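Local coordinates for putative methylthioribose-1-phosphate isomerase (Pyrococcus horikoshii OT3, PDB 6A34), which probably catalyses the interconversion of 5-methylthioribose 1-phosphate and 5-methylthioribulose 1-phosphate in the methionine salvage pathway, at residues P159-C167 against S192-T201; V180-H188 against W213-N221. All blocks are in the same frame, centred on the assembly; numbering follows the deposited sequence.

Interaction 1. Residues P159-C167 against S192-T201; sequences PEGNILTHC and SLKLLWLDET
His166 swings its ring away from its own backbone N (chi1 -162°) while Asp199 keeps its carboxylate beside its backbone N (chi1 -67°), and the two meet across the ends of neighbouring parallel strands. His166 ND1 donates to Asp199 OD2 over 2.7 Å in a nearly straight bond; the carboxylate oxygen lies in the ring plane and uses its anti lone pair. Asp199 OD1 is buried without a polar partner, against the methyls of Leu164. Thr201 CG2 lies over one face of the imidazole, 3.5 Å from His166 NE2, and NE2 is hydrogen-bonded to the carbonyl of Ile259. Replacing His166 by alanine would probably leave the buried carboxylate of Asp199 without its ring N-H. Next along the chain, Cys167 N donates to Thr201 OG1 (2.8 Å), whose hydroxyl donates to Asp199 O; a water also bridges Cys167 O and Asp199 O. Cys167 is the predicted transition-state stabiliser, so these bonds lie at what is probably the active site. Farther back, strands 161-165 and 195-199 run parallel, their axes 4.6 Å apart at the closest; Ile163 N donates to Leu195 O while its carbonyl accepts from Trp197 N. A beta bulge, with Lys194 as the extra residue, shifts the register by one between Gly161 and Asn162. Leu164 CD2 packs on Trp197 CB at 3.6 Å, whereas on the other face Thr165 CG2 lies 3.5 Å from Leu198 CD2. That second face also carries Ile163 and Leu193, which pack on Met187 of helix 180-189; strand 241-244 continues the sheet beside 161-165, and strand 222-225 beside 193-199.

Interaction 2. Residues V180-H188 against W213-N221; sequences VGSVVRVMH and WEYSYDGLN
Arg185 reaches from helix 180-188 toward Glu214 and Asp218 on an extended chain, which carries its guanidinium across to the other segment. CB and CG serve as the stem; CD comes within 4.1 Å of Asp218 OD2, and NE donates to that same oxygen at 2.9 Å. At the tip, NH2 is shared between Asp218 OD2 and Glu214 OE1, and NH1 gives a second bond to Glu214 OE1. Asp218 is thus gripped side-on and Glu214 end-on, each through one oxygen near the guanidinium plane, with the Asp218 carboxylate turned 83° from that plane. Tyr215 CD1 lies over one guanidinium face, while the ring fits as a knob among Val180, Gly181, Val184 and Arg185, its OH 3.2 Å from Gly181 CA. Leu220 follows the Schellman turn at Gly219; its CD1 makes a CH-pi contact over the His188 ring (3.9 Å to the centroid), and its CD2 meets Val184 CG2. Glu214 OE1 also accepts from Ser171 N, Asp218 OD2 from Thr11 OG1, and Arg185 NH1 donates to Leu177 O. Two carboxylates around one buried arginine probably keep all three groups charged, and the several bonds fix the rotation of the guanidinium.

Followed from the N terminus, the chain reaches strand 161-165 after the long helix 125-157, then passes through helix 180-189, strand 193-199, helix 206-217 and the turn leading to strand 222-225. Interaction 1 closes the first beta-alpha-beta crossover by setting strand 193-199 beside 161-165; interaction 2 brings together the helix of that crossover and the helix of the next. Their segments alternate along the chain, so the two loops cross rather than nest. Ser192 N probably bonds to Met187 O where helix 180-189 gives way to the strand, and Lys194 O accepts a hydrogen bond from Asn221 ND2. Together the contacts tie one edge region of the Rossmann-like, mostly parallel sheet to the two helices packed on it.

Interaction 1. Residues P159-C167 against S192-T201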
loop_
_atom_site.group_PDB
_atom_site.type_symbol
_atom_site.label_atom_id
_atom_site.label_comp_id
_atom_site.label_asym_id
_atom_site.label_seq_id
_atom_site.Cartn_x
_atom_site.Cartn_y
_atom_site.Cartn_z
ATOM N N PRO A 159 -19.879 -10.636 -12.819
ATOM C CA PRO A 159 -21.161 -10.503 -12.136
ATOM C C PRO A 159 -21.518 -9.025 -11.908
ATOM O O PRO A 159 -20.629 -8.178 -11.817
ATOM C CB PRO A 159 -20.879 -11.223 -10.810
ATOM C CG PRO A 159 -19.433 -10.905 -10.547
ATOM C CD PRO A 159 -18.780 -10.998 -11.913
ATOM N N GLU A 160 -22.820 -8.745 -11.808
ATOM C CA GLU A 160 -23.309 -7.531 -11.219
ATOM C C GLU A 160 -22.848 -7.484 -9.773
ATOM O O GLU A 160 -22.836 -8.518 -9.087
ATOM C CB GLU A 160 -24.829 -7.443 -11.064
ATOM C CG GLU A 160 -25.629 -7.989 -12.223
ATOM C CD GLU A 160 -27.045 -7.432 -12.259
ATOM O OE1 GLU A 160 -27.697 -7.575 -13.329
ATOM O OE2 GLU A 160 -27.482 -6.845 -11.205
ATOM N N GLY A 161 -22.532 -6.277 -9.317
ATOM C CA GLY A 161 -22.289 -6.031 -7.932
ATOM C C GLY A 161 -21.056 -5.207 -7.765
ATOM O O GLY A 161 -20.862 -4.252 -8.469
ATOM N N ASN A 162 -20.195 -5.677 -6.879
ATOM C CA ASN A 162 -19.063 -4.987 -6.402
ATOM C C ASN A 162 -17.833 -5.609 -7.071
ATOM O O ASN A 162 -17.538 -6.799 -6.903
ATOM C CB ASN A 162 -19.039 -5.061 -4.872
ATOM C CG ASN A 162 -20.300 -4.519 -4.218
ATOM O OD1 ASN A 162 -21.036 -3.710 -4.801
ATOM N ND2 ASN A 162 -20.554 -4.946 -2.992
ATOM N N ILE A 163 -17.133 -4.782 -7.839
ATOM C CA ILE A 163 -15.919 -5.130 -8.540
ATOM C C ILE A 163 -14.740 -4.408 -7.886
ATOM O O ILE A 163 -14.895 -3.289 -7.437
ATOM C CB ILE A 163 -16.021 -4.708 -10.012
ATOM C CG1 ILE A 163 -17.311 -5.214 -10.661
ATOM C CG2 ILE A 163 -14.766 -5.150 -10.746
ATOM C CD1 ILE A 163 -17.496 -6.717 -10.568
ATOM N N LEU A 164 -13.563 -5.037 -7.906
ATOM C CA LEU A 164 -12.318 -4.407 -7.369
ATOM C C LEU A 164 -11.244 -4.421 -8.466
ATOM O O LEU A 164 -11.130 -5.343 -9.248
ATOM C CB LEU A 164 -11.995 -5.106 -6.037
ATOM C CG LEU A 164 -10.595 -5.201 -5.416
ATOM C CD1 LEU A 164 -9.440 -4.677 -6.232
ATOM C CD2 LEU A 164 -10.567 -4.634 -4.005
ATOM N N THR A 165 -10.508 -3.327 -8.561
ATOM C CA THR A 165 -9.421 -3.236 -9.519
ATOM C C THR A 165 -8.227 -2.552 -8.861
ATOM O O THR A 165 -8.244 -2.214 -7.656
ATOM C CB THR A 165 -9.871 -2.555 -10.820
ATOM O OG1 THR A 165 -8.928 -2.782 -11.874
ATOM C CG2 THR A 165 -10.091 -1.076 -10.658
ATOM N N HIS A 166 -7.178 -2.447 -9.682
ATOM C CA HIS A 166 -5.849 -2.139 -9.294
ATOM C C HIS A 166 -5.226 -1.259 -10.375
ATOM O O HIS A 166 -5.441 -1.474 -11.570
ATOM C CB HIS A 166 -5.090 -3.456 -9.098
ATOM C CG HIS A 166 -3.835 -3.340 -8.291
ATOM N ND1 HIS A 166 -3.849 -3.275 -6.920
ATOM C CD2 HIS A 166 -2.532 -3.308 -8.643
ATOM C CE1 HIS A 166 -2.607 -3.201 -6.461
ATOM N NE2 HIS A 166 -1.778 -3.225 -7.491
ATOM N N CYS A 167 -4.426 -0.290 -9.941
ATOM C CA CYS A 167 -3.682 0.592 -10.829
ATOM C C CYS A 167 -4.644 1.442 -11.660
ATOM O O CYS A 167 -5.745 1.756 -11.191
ATOM C CB CYS A 167 -2.720 -0.169 -11.739
ATOM S SG CYS A 167 -1.315 0.870 -12.230
ATOM N N SER A 192 -25.141 -2.469 -13.840
ATOM C CA SER A 192 -24.692 -3.689 -13.218
ATOM C C SER A 192 -23.453 -3.432 -12.336
ATOM O O SER A 192 -23.070 -4.284 -11.571
ATOM C CB SER A 192 -24.529 -4.791 -14.246
ATOM O OG SER A 192 -23.419 -4.563 -15.079
ATOM N N LEU A 193 -22.938 -2.202 -12.317
ATOM C CA LEU A 193 -21.838 -1.851 -11.431
ATOM C C LEU A 193 -22.329 -1.057 -10.225
ATOM O O LEU A 193 -22.536 0.168 -10.318
ATOM C CB LEU A 193 -20.792 -1.046 -12.203
ATOM C CG LEU A 193 -19.608 -0.592 -11.357
ATOM C CD1 LEU A 193 -18.706 -1.772 -11.055
ATOM C CD2 LEU A 193 -18.828 0.494 -12.066
ATOM N N LYS A 194 -22.442 -1.736 -9.072
ATOM C CA LYS A 194 -22.962 -1.107 -7.871
ATOM C C LYS A 194 -21.844 -0.356 -7.165
ATOM O O LYS A 194 -22.103 0.611 -6.461
ATOM C CB LYS A 194 -23.564 -2.121 -6.893
ATOM C CG LYS A 194 -24.688 -2.958 -7.476
ATOM C CD LYS A 194 -25.834 -2.138 -8.113
ATOM C CE LYS A 194 -26.635 -2.930 -9.126
ATOM N NZ LYS A 194 -26.816 -4.335 -8.678
ATOM N N LEU A 195 -20.618 -0.866 -7.299
ATOM C CA LEU A 195 -19.503 -0.314 -6.561
ATOM C C LEU A 195 -18.218 -0.814 -7.208
ATOM O O LEU A 195 -18.111 -1.998 -7.508
ATOM C CB LEU A 195 -19.589 -0.737 -5.091
ATOM C CG LEU A 195 -18.380 -0.354 -4.231
ATOM C CD1 LEU A 195 -18.277 1.144 -4.047
ATOM C CD2 LEU A 195 -18.424 -1.035 -2.861
ATOM N N LEU A 196 -17.283 0.116 -7.423
ATOM C CA LEU A 196 -15.957 -0.169 -7.870
ATOM C C LEU A 196 -14.967 0.156 -6.748
ATOM O O LEU A 196 -14.714 1.315 -6.502
ATOM C CB LEU A 196 -15.639 0.670 -9.109
ATOM C CG LEU A 196 -14.294 0.359 -9.770
ATOM C CD1 LEU A 196 -14.174 -1.112 -10.113
ATOM C CD2 LEU A 196 -14.096 1.203 -11.021
ATOM N N TRP A 197 -14.370 -0.875 -6.137
ATOM C CA TRP A 197 -13.216 -0.667 -5.252
ATOM C C TRP A 197 -11.983 -0.353 -6.096
ATOM O O TRP A 197 -11.689 -1.084 -7.081
ATOM C CB TRP A 197 -12.916 -1.906 -4.411
ATOM C CG TRP A 197 -14.021 -2.316 -3.508
ATOM C CD1 TRP A 197 -14.948 -3.274 -3.751
ATOM C CD2 TRP A 197 -14.314 -1.782 -2.209
ATOM N NE1 TRP A 197 -15.784 -3.386 -2.677
ATOM C CE2 TRP A 197 -15.416 -2.492 -1.716
ATOM C CE3 TRP A 197 -13.733 -0.790 -1.408
ATOM C CZ2 TRP A 197 -15.953 -2.262 -0.450
ATOM C CZ3 TRP A 197 -14.272 -0.542 -0.163
ATOM C CH2 TRP A 197 -15.373 -1.265 0.309
ATOM N N LEU A 198 -11.238 0.663 -5.658
ATOM C CA LEU A 198 -9.982 1.092 -6.277
ATOM C C LEU A 198 -8.843 1.017 -5.263
ATOM O O LEU A 198 -8.820 1.806 -4.308
ATOM C CB LEU A 198 -10.113 2.540 -6.754
ATOM C CG LEU A 198 -11.203 2.771 -7.786
ATOM C CD1 LEU A 198 -11.292 4.272 -8.118
ATOM C CD2 LEU A 198 -10.944 1.931 -9.029
ATOM N N ASP A 199 -7.898 0.096 -5.498
ATOM C CA ASP A 199 -6.638 0.054 -4.763
ATOM C C ASP A 199 -5.860 1.311 -5.152
ATOM O O ASP A 199 -5.725 1.595 -6.344
ATOM C CB ASP A 199 -5.809 -1.179 -5.122
ATOM C CG ASP A 199 -6.380 -2.526 -4.693
ATOM O OD1 ASP A 199 -7.290 -2.558 -3.856
ATOM O OD2 ASP A 199 -5.881 -3.549 -5.203
ATOM N N GLU A 200 -5.325 2.041 -4.168
ATOM C CA GLU A 200 -4.588 3.271 -4.462
ATOM C C GLU A 200 -3.373 2.976 -5.351
ATOM O O GLU A 200 -3.007 3.828 -6.182
ATOM C CB GLU A 200 -4.227 4.019 -3.177
ATOM C CG GLU A 200 -3.334 3.275 -2.188
ATOM C CD GLU A 200 -2.944 4.158 -1.000
ATOM O OE1 GLU A 200 -3.428 5.310 -0.982
ATOM O OE2 GLU A 200 -2.136 3.720 -0.109
ATOM N N THR A 201 -2.739 1.806 -5.123
ATOM C CA THR A 201 -1.638 1.230 -5.917
ATOM C C THR A 201 -0.307 1.977 -5.733
ATOM O O THR A 201 0.228 2.628 -6.659
ATOM C CB THR A 201 -2.011 1.127 -7.400
ATOM O OG1 THR A 201 -3.367 0.688 -7.511
ATOM C CG2 THR A 201 -1.126 0.138 -8.129
HETATM O O HOH W 1 -7.236 1.208 -8.859
#

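Interaction 2. Residues V180-H188 against W213-N221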
loop_
_atom_site.group_PDB
_atom_site.type_symbol
_atom_site.label_atom_id
_atom_site.label_comp_id
_atom_site.label_asym_id
_atom_site.label_seq_id
_atom_site.Cartn_x
_atom_site.Cartn_y
_atom_site.Cartn_z
ATOM N N VAL A 180 -9.706 -2.194 -18.495
ATOM C CA VAL A 180 -10.570 -2.300 -17.345
ATOM C C VAL A 180 -11.654 -1.217 -17.497
ATOM O O VAL A 180 -12.854 -1.450 -17.311
ATOM C CB VAL A 180 -9.785 -2.136 -16.018
ATOM C CG1 VAL A 180 -10.730 -1.970 -14.832
ATOM C CG2 VAL A 180 -8.830 -3.284 -15.747
ATOM N N GLY A 181 -11.223 -0.013 -17.840
ATOM C CA GLY A 181 -12.141 1.146 -17.861
ATOM C C GLY A 181 -13.347 0.925 -18.771
ATOM O O GLY A 181 -14.446 1.333 -18.455
ATOM N N SER A 182 -13.143 0.250 -19.901
ATOM C CA SER A 182 -14.225 -0.025 -20.825
ATOM C C SER A 182 -15.226 -0.978 -20.192
ATOM O O SER A 182 -16.426 -0.794 -20.311
ATOM C CB SER A 182 -13.733 -0.572 -22.122
ATOM O OG SER A 182 -14.776 -0.495 -23.071
ATOM N N VAL A 183 -14.712 -1.977 -19.487
ATOM C CA VAL A 183 -15.572 -3.014 -18.923
ATOM C C VAL A 183 -16.470 -2.381 -17.870
ATOM O O VAL A 183 -17.660 -2.611 -17.883
ATOM C CB VAL A 183 -14.759 -4.186 -18.343
ATOM C CG1 VAL A 183 -15.620 -5.131 -17.534
ATOM C CG2 VAL A 183 -14.060 -4.949 -19.453
ATOM N N VAL A 184 -15.869 -1.623 -16.947
ATOM C CA VAL A 184 -16.610 -0.993 -15.873
ATOM C C VAL A 184 -17.521 0.121 -16.416
ATOM O O VAL A 184 -18.609 0.351 -15.854
ATOM C CB VAL A 184 -15.695 -0.509 -14.740
ATOM C CG1 VAL A 184 -14.968 -1.672 -14.093
ATOM C CG2 VAL A 184 -14.712 0.548 -15.199
ATOM N N ARG A 185 -17.137 0.779 -17.513
ATOM C CA ARG A 185 -18.049 1.808 -18.114
ATOM C C ARG A 185 -19.296 1.126 -18.717
ATOM O O ARG A 185 -20.404 1.527 -18.463
ATOM C CB ARG A 185 -17.280 2.687 -19.102
ATOM C CG ARG A 185 -16.439 3.741 -18.396
ATOM C CD ARG A 185 -15.505 4.454 -19.358
ATOM N NE ARG A 185 -14.975 5.669 -18.738
ATOM C CZ ARG A 185 -13.814 5.747 -18.104
ATOM N NH1 ARG A 185 -12.939 4.758 -18.207
ATOM N NH2 ARG A 185 -13.537 6.816 -17.364
ATOM N N VAL A 186 -19.117 0.005 -19.418
ATOM C CA VAL A 186 -20.252 -0.702 -19.952
ATOM C C VAL A 186 -21.141 -1.204 -18.807
ATOM O O VAL A 186 -22.365 -1.069 -18.857
ATOM C CB VAL A 186 -19.812 -1.845 -20.874
ATOM C CG1 VAL A 186 -20.982 -2.714 -21.247
ATOM C CG2 VAL A 186 -19.124 -1.322 -22.114
ATOM N N MET A 187 -20.524 -1.781 -17.768
ATOM C CA MET A 187 -21.252 -2.289 -16.640
ATOM C C MET A 187 -22.054 -1.148 -15.996
ATOM O O MET A 187 -23.189 -1.359 -15.567
ATOM C CB MET A 187 -20.311 -2.926 -15.603
ATOM C CG MET A 187 -19.728 -4.238 -16.063
ATOM S SD MET A 187 -18.709 -5.060 -14.816
ATOM C CE MET A 187 -19.950 -5.470 -13.585
ATOM N N HIS A 188 -21.447 0.039 -15.890
ATOM C CA HIS A 188 -22.085 1.179 -15.200
ATOM C C HIS A 188 -23.338 1.615 -15.976
ATOM O O HIS A 188 -24.402 1.823 -15.397
ATOM C CB HIS A 188 -21.094 2.335 -15.000
ATOM C CG HIS A 188 -21.721 3.575 -14.466
ATOM N ND1 HIS A 188 -22.144 3.683 -13.161
ATOM C CD2 HIS A 188 -22.011 4.755 -15.048
ATOM C CE1 HIS A 188 -22.649 4.887 -12.954
ATOM N NE2 HIS A 188 -22.594 5.552 -14.092
ATOM N N TRP A 213 -9.995 9.645 -10.186
ATOM C CA TRP A 213 -10.371 10.827 -10.885
ATOM C C TRP A 213 -11.281 10.505 -12.083
ATOM O O TRP A 213 -12.394 10.984 -12.123
ATOM C CB TRP A 213 -9.125 11.606 -11.305
ATOM C CG TRP A 213 -9.523 12.867 -11.986
ATOM C CD1 TRP A 213 -9.854 14.037 -11.381
ATOM C CD2 TRP A 213 -9.767 13.043 -13.391
ATOM N NE1 TRP A 213 -10.270 14.935 -12.320
ATOM C CE2 TRP A 213 -10.214 14.370 -13.562
ATOM C CE3 TRP A 213 -9.645 12.223 -14.518
ATOM C CZ2 TRP A 213 -10.548 14.898 -14.812
ATOM C CZ3 TRP A 213 -9.951 12.752 -15.760
ATOM C CH2 TRP A 213 -10.405 14.067 -15.901
ATOM N N GLU A 214 -10.824 9.683 -13.033
ATOM C CA GLU A 214 -11.606 9.456 -14.269
ATOM C C GLU A 214 -12.917 8.724 -13.975
ATOM O O GLU A 214 -13.897 9.003 -14.639
ATOM C CB GLU A 214 -10.830 8.737 -15.373
ATOM C CG GLU A 214 -10.189 7.405 -15.001
ATOM C CD GLU A 214 -9.819 6.612 -16.249
ATOM O OE1 GLU A 214 -10.761 6.234 -16.971
ATOM O OE2 GLU A 214 -8.598 6.466 -16.566
ATOM N N TYR A 215 -12.932 7.771 -13.024
ATOM C CA TYR A 215 -14.146 6.997 -12.819
ATOM C C TYR A 215 -15.151 7.871 -12.077
ATOM O O TYR A 215 -16.379 7.771 -12.304
ATOM C CB TYR A 215 -13.880 5.663 -12.113
ATOM C CG TYR A 215 -13.046 4.681 -12.903
ATOM C CD1 TYR A 215 -13.294 4.451 -14.249
ATOM C CD2 TYR A 215 -11.986 3.998 -12.323
ATOM C CE1 TYR A 215 -12.534 3.557 -14.988
ATOM C CE2 TYR A 215 -11.221 3.099 -13.048
ATOM C CZ TYR A 215 -11.492 2.874 -14.389
ATOM O OH TYR A 215 -10.730 2.013 -15.136
ATOM N N SER A 216 -14.630 8.715 -11.188
ATOM C CA SER A 216 -15.460 9.711 -10.542
ATOM C C SER A 216 -16.005 10.721 -11.576
ATOM O O SER A 216 -17.187 10.970 -11.629
ATOM C CB SER A 216 -14.743 10.391 -9.419
ATOM O OG SER A 216 -15.697 11.089 -8.649
ATOM N N TYR A 217 -15.139 11.271 -12.419
ATOM C CA TYR A 217 -15.548 12.175 -13.469
ATOM C C TYR A 217 -16.775 11.646 -14.216
ATOM O O TYR A 217 -17.686 12.418 -14.518
ATOM C CB TYR A 217 -14.411 12.417 -14.459
ATOM C CG TYR A 217 -14.638 13.580 -15.394
ATOM C CD1 TYR A 217 -15.273 13.390 -16.606
ATOM C CD2 TYR A 217 -14.202 14.857 -15.087
ATOM C CE1 TYR A 217 -15.474 14.428 -17.494
ATOM C CE2 TYR A 217 -14.394 15.913 -15.966
ATOM C CZ TYR A 217 -15.041 15.698 -17.178
ATOM O OH TYR A 217 -15.243 16.695 -18.097
ATOM N N ASP A 218 -16.821 10.336 -14.473
ATOM C CA ASP A 218 -17.892 9.753 -15.229
ATOM C C ASP A 218 -19.053 9.329 -14.339
ATOM O O ASP A 218 -20.005 8.730 -14.843
ATOM C CB ASP A 218 -17.384 8.592 -16.085
ATOM C CG ASP A 218 -16.786 9.043 -17.406
ATOM O OD1 ASP A 218 -17.169 10.151 -17.860
ATOM O OD2 ASP A 218 -15.951 8.278 -17.993
ATOM N N GLY A 219 -18.992 9.596 -13.030
ATOM C CA GLY A 219 -20.115 9.252 -12.137
ATOM C C GLY A 219 -20.253 7.762 -11.805
ATOM O O GLY A 219 -21.329 7.304 -11.402
ATOM N N LEU A 220 -19.178 6.975 -11.927
ATOM C CA LEU A 220 -19.217 5.590 -11.392
ATOM C C LEU A 220 -19.229 5.656 -9.857
ATOM O O LEU A 220 -18.618 6.535 -9.276
ATOM C CB LEU A 220 -17.994 4.811 -11.887
ATOM C CG LEU A 220 -18.142 4.123 -13.237
ATOM C CD1 LEU A 220 -18.404 5.126 -14.368
ATOM C CD2 LEU A 220 -16.896 3.295 -13.531
ATOM N N ASN A 221 -19.898 4.707 -9.185
ATOM C CA ASN A 221 -19.789 4.642 -7.726
ATOM C C ASN A 221 -18.460 3.947 -7.318
ATOM O O ASN A 221 -18.254 2.793 -7.539
ATOM C CB ASN A 221 -21.038 4.000 -7.138
ATOM C CG ASN A 221 -20.955 3.886 -5.637
ATOM O OD1 ASN A 221 -20.492 4.827 -5.003
ATOM N ND2 ASN A 221 -21.361 2.745 -5.076
HETATM O O HOH W 2 -21.296 2.627 -10.607
#